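Local coordinates for protein putative L-alanine-DL-glutamate epimerase (Burkholderia xenovorans, PDB 3GO2) that probably acts as a magnesium-dependent racemase or epimerase of the mandelate racemase/muconate lactonizing enzyme family, within the enolase superfamily, at residues Pro106-Leu111 and Leu367-Arg372; Gly113-Arg118 and Ala335-Arg340. All coordinates share one frame; numbering follows the deposited sequence.

Contact 1: Pro106-Leu111 and Leu367-Arg372; sequences PCYELL and LIIPDR
The backbones of 106-111 and 367-372 come nearest at Pro106 and Arg372, whose CA atoms lie 5.3 Å apart, and there Pro106 CA makes a CA-H...O contact of 3.2 Å with Arg372 O. In this enolase-superfamily fold, the turn that follows helix 82-103 packs here on the residues leaving strand 366-368, close to the surface. Proline suits the first position because its short, rigid ring brings CB and CG up to the backbone of Asp371 and Arg372: Pro106 CB rests 3.4 Å from Arg372 O. Tyr108 carries most of the remaining contact. With its CG set between the backbone N and the carbonyl carbon (chi1 62°), it reaches across to 369-371 and lies beneath Pro106 CB, which sits over one of its faces, toward the rim. Ile369, branched at its beta carbon, offers the methyl CG2, which stays close to the backbone, 3.6 Å from Tyr108 CE2. At the ring edge, near the ring plane, Pro370 O stands 3.3 Å from Tyr108 CE2. Tyrosine fits because its phenol ring packs on Ile369 while Tyr108 OH is hydrogen-bonded (2.8 Å) to a water that donates to Ile369 O.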
# COMPACT_ATOMS: atom_id res chain seq x y z
N PRO A 106 37.70 14.47 -24.62
CA PRO A 106 36.69 15.28 -23.94
C PRO A 106 36.05 14.47 -22.83
O PRO A 106 36.00 13.26 -22.91
CB PRO A 106 35.64 15.55 -25.02
CG PRO A 106 36.24 15.08 -26.28
CD PRO A 106 37.30 14.12 -26.00
N CYS A 107 35.50 15.13 -21.83
CA CYS A 107 34.94 14.37 -20.71
C CYS A 107 33.81 13.43 -21.09
O CYS A 107 33.68 12.36 -20.49
CB CYS A 107 34.50 15.29 -19.59
SG CYS A 107 35.90 15.77 -18.52
N TYR A 108 32.99 13.77 -22.10
CA TYR A 108 31.93 12.82 -22.50
C TYR A 108 32.45 11.45 -22.94
O TYR A 108 31.72 10.47 -22.92
CB TYR A 108 31.00 13.44 -23.55
CG TYR A 108 31.65 13.81 -24.88
CD1 TYR A 108 32.11 12.86 -25.77
CD2 TYR A 108 31.72 15.15 -25.27
CE1 TYR A 108 32.67 13.24 -26.99
CE2 TYR A 108 32.27 15.53 -26.47
CZ TYR A 108 32.73 14.59 -27.34
OH TYR A 108 33.27 14.99 -28.54
N GLU A 109 33.73 11.36 -23.33
CA GLU A 109 34.35 10.09 -23.69
C GLU A 109 34.49 9.16 -22.48
O GLU A 109 34.66 7.96 -22.63
CB GLU A 109 35.73 10.33 -24.32
CG GLU A 109 36.15 9.30 -25.35
CD GLU A 109 35.18 9.26 -26.51
OE1 GLU A 109 34.08 8.68 -26.34
OE2 GLU A 109 35.50 9.84 -27.58
N LEU A 110 34.45 9.72 -21.27
CA LEU A 110 34.49 8.93 -20.05
C LEU A 110 33.09 8.50 -19.64
O LEU A 110 32.93 7.63 -18.78
CB LEU A 110 35.09 9.73 -18.90
CG LEU A 110 36.50 10.26 -19.08
CD1 LEU A 110 36.91 10.95 -17.78
CD2 LEU A 110 37.45 9.16 -19.45
N LEU A 111 32.08 9.12 -20.24
CA LEU A 111 30.70 8.98 -19.78
C LEU A 111 29.82 8.09 -20.66
O LEU A 111 28.59 8.10 -20.55
CB LEU A 111 30.07 10.37 -19.66
CG LEU A 111 30.77 11.44 -18.83
CD1 LEU A 111 30.06 12.81 -18.90
CD2 LEU A 111 30.94 11.01 -17.38
N LEU A 367 23.16 24.39 -27.79
CA LEU A 367 24.55 24.48 -27.39
C LEU A 367 25.37 23.48 -28.18
O LEU A 367 25.01 22.30 -28.29
CB LEU A 367 24.69 24.17 -25.89
CG LEU A 367 26.08 24.05 -25.26
CD1 LEU A 367 26.89 25.36 -25.33
CD2 LEU A 367 25.94 23.59 -23.78
N ILE A 368 26.50 23.93 -28.72
CA ILE A 368 27.42 23.06 -29.45
C ILE A 368 28.30 22.39 -28.42
O ILE A 368 28.86 23.06 -27.55
CB ILE A 368 28.31 23.89 -30.41
CG1 ILE A 368 27.46 24.63 -31.42
CG2 ILE A 368 29.38 23.01 -31.05
CD1 ILE A 368 26.66 23.77 -32.25
N ILE A 369 28.42 21.08 -28.48
CA ILE A 369 29.26 20.33 -27.53
C ILE A 369 30.69 20.35 -28.04
O ILE A 369 30.94 19.89 -29.15
CB ILE A 369 28.78 18.88 -27.40
CG1 ILE A 369 27.31 18.86 -26.99
CG2 ILE A 369 29.67 18.07 -26.40
CD1 ILE A 369 26.98 19.72 -25.83
N PRO A 370 31.61 20.90 -27.25
CA PRO A 370 33.01 20.99 -27.68
C PRO A 370 33.68 19.63 -27.71
O PRO A 370 33.14 18.67 -27.14
CB PRO A 370 33.64 21.90 -26.61
CG PRO A 370 32.78 21.71 -25.38
CD PRO A 370 31.39 21.46 -25.90
N ASP A 371 34.85 19.56 -28.35
CA ASP A 371 35.61 18.32 -28.45
C ASP A 371 37.07 18.45 -28.03
O ASP A 371 37.94 17.74 -28.57
CB ASP A 371 35.49 17.73 -29.85
CG ASP A 371 36.09 18.61 -30.92
OD1 ASP A 371 36.66 19.67 -30.59
OD2 ASP A 371 35.97 18.21 -32.11
N ARG A 372 37.33 19.28 -27.04
CA ARG A 372 38.66 19.47 -26.49
C ARG A 372 38.87 18.55 -25.29
O ARG A 372 37.90 18.12 -24.67
CB ARG A 372 38.84 20.92 -26.04
CG ARG A 372 38.83 21.91 -27.21
CD ARG A 372 39.05 23.35 -26.77
NE ARG A 372 37.85 23.86 -26.14
CZ ARG A 372 36.81 24.40 -26.77
NH1 ARG A 372 36.80 24.52 -28.09
NH2 ARG A 372 35.74 24.77 -26.09
O HOH W 1 31.75 17.01 -29.78

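Contact 2: Gly113-Arg118 and Ala335-Arg340; sequences GKLRDR and AVPNLR
Arg116 and Leu115 both set CG between the backbone N and the carbonyl carbon (chi1 59° in Arg116), and a further bend at chi3 of Arg116 (68°) turns its guanidinium group toward Val336 and Pro337. These two segments of the enolase-superfamily fold are the link leading into strand 118-123 and the loop between helix 323-335 and strand 342-344. Arg116 NH1 gives Val336 O a nearly straight hydrogen bond of 2.8 Å, with an N-H...O angle of 168°. Arg116 NH2 donates to Pro337 O at 3.1 Å, approaching from above that carbonyl's plane, and adds a weak bond to Val336 O. Both oxygens lie near the plane of the guanidinium, at its edge, as suits a flat group with several N-H bonds in one plane. Leu339 CD2 covers one face of this group, 3.5 Å from Arg116 NH1, and Leu115 CD1 covers the opposite one, offset toward the rim.

The fork of Leu115 serves two partners, since CD1 sits on the guanidinium while Leu115 CD2 meets the proline ring, 3.9 Å from Pro337 CB. Alanine, with its small side chain, lets the backbones come close: Ala335 CB is 3.6 Å from Gly113 O. At the backbone conformation of Gly113 a beta carbon would collide with the carbonyl oxygen of the residue before, so glycine fits. Pro187 of the third subunit packs on Arg116, and Arg67 of the second packs on Leu115. The chemistry implies that one arginine donates to the carbonyls of Val336 and Pro337, and weakly to Ala333 O at the end of the helix; the bonds to Val336 and Pro337 fix the group's rotation while the leucines pack its faces, and its positive charge probably strengthens both.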
# COMPACT_ATOMS: atom_id res chain seq x y z
N GLY A 113 30.60 7.94 -24.09
CA GLY A 113 30.65 8.56 -25.40
C GLY A 113 29.46 9.46 -25.60
O GLY A 113 28.46 9.36 -24.88
N LYS A 114 29.56 10.37 -26.57
CA LYS A 114 28.42 11.24 -26.85
C LYS A 114 27.36 10.48 -27.66
O LYS A 114 27.66 9.47 -28.34
CB LYS A 114 28.86 12.52 -27.57
CG LYS A 114 29.45 12.33 -28.95
CD LYS A 114 29.72 13.71 -29.60
CE LYS A 114 30.57 13.58 -30.85
NZ LYS A 114 29.84 12.79 -31.87
N LEU A 115 26.12 10.90 -27.56
CA LEU A 115 25.10 10.37 -28.45
C LEU A 115 24.33 11.50 -29.13
O LEU A 115 23.39 11.25 -29.87
CB LEU A 115 24.22 9.30 -27.76
CG LEU A 115 23.59 9.64 -26.42
CD1 LEU A 115 22.62 10.83 -26.55
CD2 LEU A 115 22.84 8.42 -25.87
N ARG A 116 24.76 12.74 -28.91
CA ARG A 116 24.34 13.90 -29.71
C ARG A 116 25.46 14.94 -29.70
O ARG A 116 26.29 14.93 -28.77
CB ARG A 116 23.02 14.49 -29.18
CG ARG A 116 23.10 14.95 -27.72
CD ARG A 116 21.76 15.49 -27.17
NE ARG A 116 20.75 14.44 -27.04
CZ ARG A 116 20.63 13.64 -25.99
NH1 ARG A 116 21.49 13.72 -24.98
NH2 ARG A 116 19.65 12.73 -25.97
N ASP A 117 25.45 15.81 -30.73
CA ASP A 117 26.48 16.83 -30.99
C ASP A 117 26.09 18.20 -30.51
O ASP A 117 26.93 19.08 -30.40
CB ASP A 117 26.70 16.98 -32.54
CG ASP A 117 27.35 15.77 -33.15
OD1 ASP A 117 27.80 14.86 -32.41
OD2 ASP A 117 27.43 15.74 -34.39
N ARG A 118 24.80 18.40 -30.31
CA ARG A 118 24.24 19.69 -29.94
C ARG A 118 23.13 19.44 -28.94
O ARG A 118 22.48 18.39 -28.99
CB ARG A 118 23.68 20.39 -31.18
CG ARG A 118 24.75 20.62 -32.24
CD ARG A 118 24.34 21.65 -33.22
NE ARG A 118 25.43 21.90 -34.17
CZ ARG A 118 25.44 22.88 -35.06
NH1 ARG A 118 24.42 23.73 -35.12
NH2 ARG A 118 26.48 23.03 -35.88
N ALA A 335 25.94 12.76 -23.23
CA ALA A 335 26.00 11.34 -23.02
C ALA A 335 24.69 10.71 -22.52
O ALA A 335 24.49 9.49 -22.60
CB ALA A 335 27.14 11.03 -22.02
N VAL A 336 23.80 11.54 -21.97
CA VAL A 336 22.55 11.02 -21.37
C VAL A 336 21.45 10.84 -22.42
O VAL A 336 21.05 11.82 -23.04
CB VAL A 336 22.07 11.95 -20.26
CG1 VAL A 336 20.68 11.55 -19.82
CG2 VAL A 336 23.07 11.90 -19.08
N PRO A 337 20.93 9.60 -22.63
CA PRO A 337 19.87 9.48 -23.64
C PRO A 337 18.60 10.21 -23.24
O PRO A 337 18.00 10.90 -24.07
CB PRO A 337 19.58 7.97 -23.69
CG PRO A 337 20.08 7.44 -22.40
CD PRO A 337 21.28 8.29 -22.06
N ASN A 338 18.21 10.07 -21.98
CA ASN A 338 16.93 10.58 -21.49
C ASN A 338 17.04 12.06 -21.06
O ASN A 338 16.81 12.40 -19.91
CB ASN A 338 16.37 9.68 -20.37
CG ASN A 338 17.36 9.45 -19.21
OD1 ASN A 338 18.54 9.16 -19.44
ND2 ASN A 338 16.87 9.54 -17.98
N LEU A 339 17.41 12.92 -22.02
CA LEU A 339 17.66 14.34 -21.76
C LEU A 339 16.46 15.18 -22.18
O LEU A 339 16.10 15.23 -23.36
CB LEU A 339 18.91 14.82 -22.52
CG LEU A 339 19.26 16.30 -22.41
CD1 LEU A 339 19.83 16.66 -21.03
CD2 LEU A 339 20.24 16.70 -23.52
N ARG A 340 15.86 15.88 -21.21
CA ARG A 340 14.70 16.72 -21.52
C ARG A 340 15.07 17.97 -22.31
O ARG A 340 14.44 18.29 -23.34
CB ARG A 340 13.98 17.18 -20.22
CG ARG A 340 12.72 18.02 -20.52
CD ARG A 340 11.70 17.17 -21.23
NE ARG A 340 10.53 17.89 -21.72
CZ ARG A 340 10.42 18.44 -22.93
NH1 ARG A 340 11.44 18.45 -23.78
NH2 ARG A 340 9.28 19.01 -23.28

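Following the chain from the N terminus, helix 82-103 ends and 106-111 forms the first half of contact 1; 113-118 follows almost at once and begins contact 2. The chain then runs through the strands and helices of the barrel domain to 335-340, where contact 2 closes its loop, and on to 367-372, where contact 1 closes the wider one, so the inner loop lies wholly within the outer. With centres 10 Å apart, the contacts touch: Tyr108 O and Gly113 N are probably hydrogen-bonded, as are Ile369 N and Asp117 O. Together they tie the connection into strand 118-123 to the end of helix 323-335 and to strand 366-368, with the second subunit touching both.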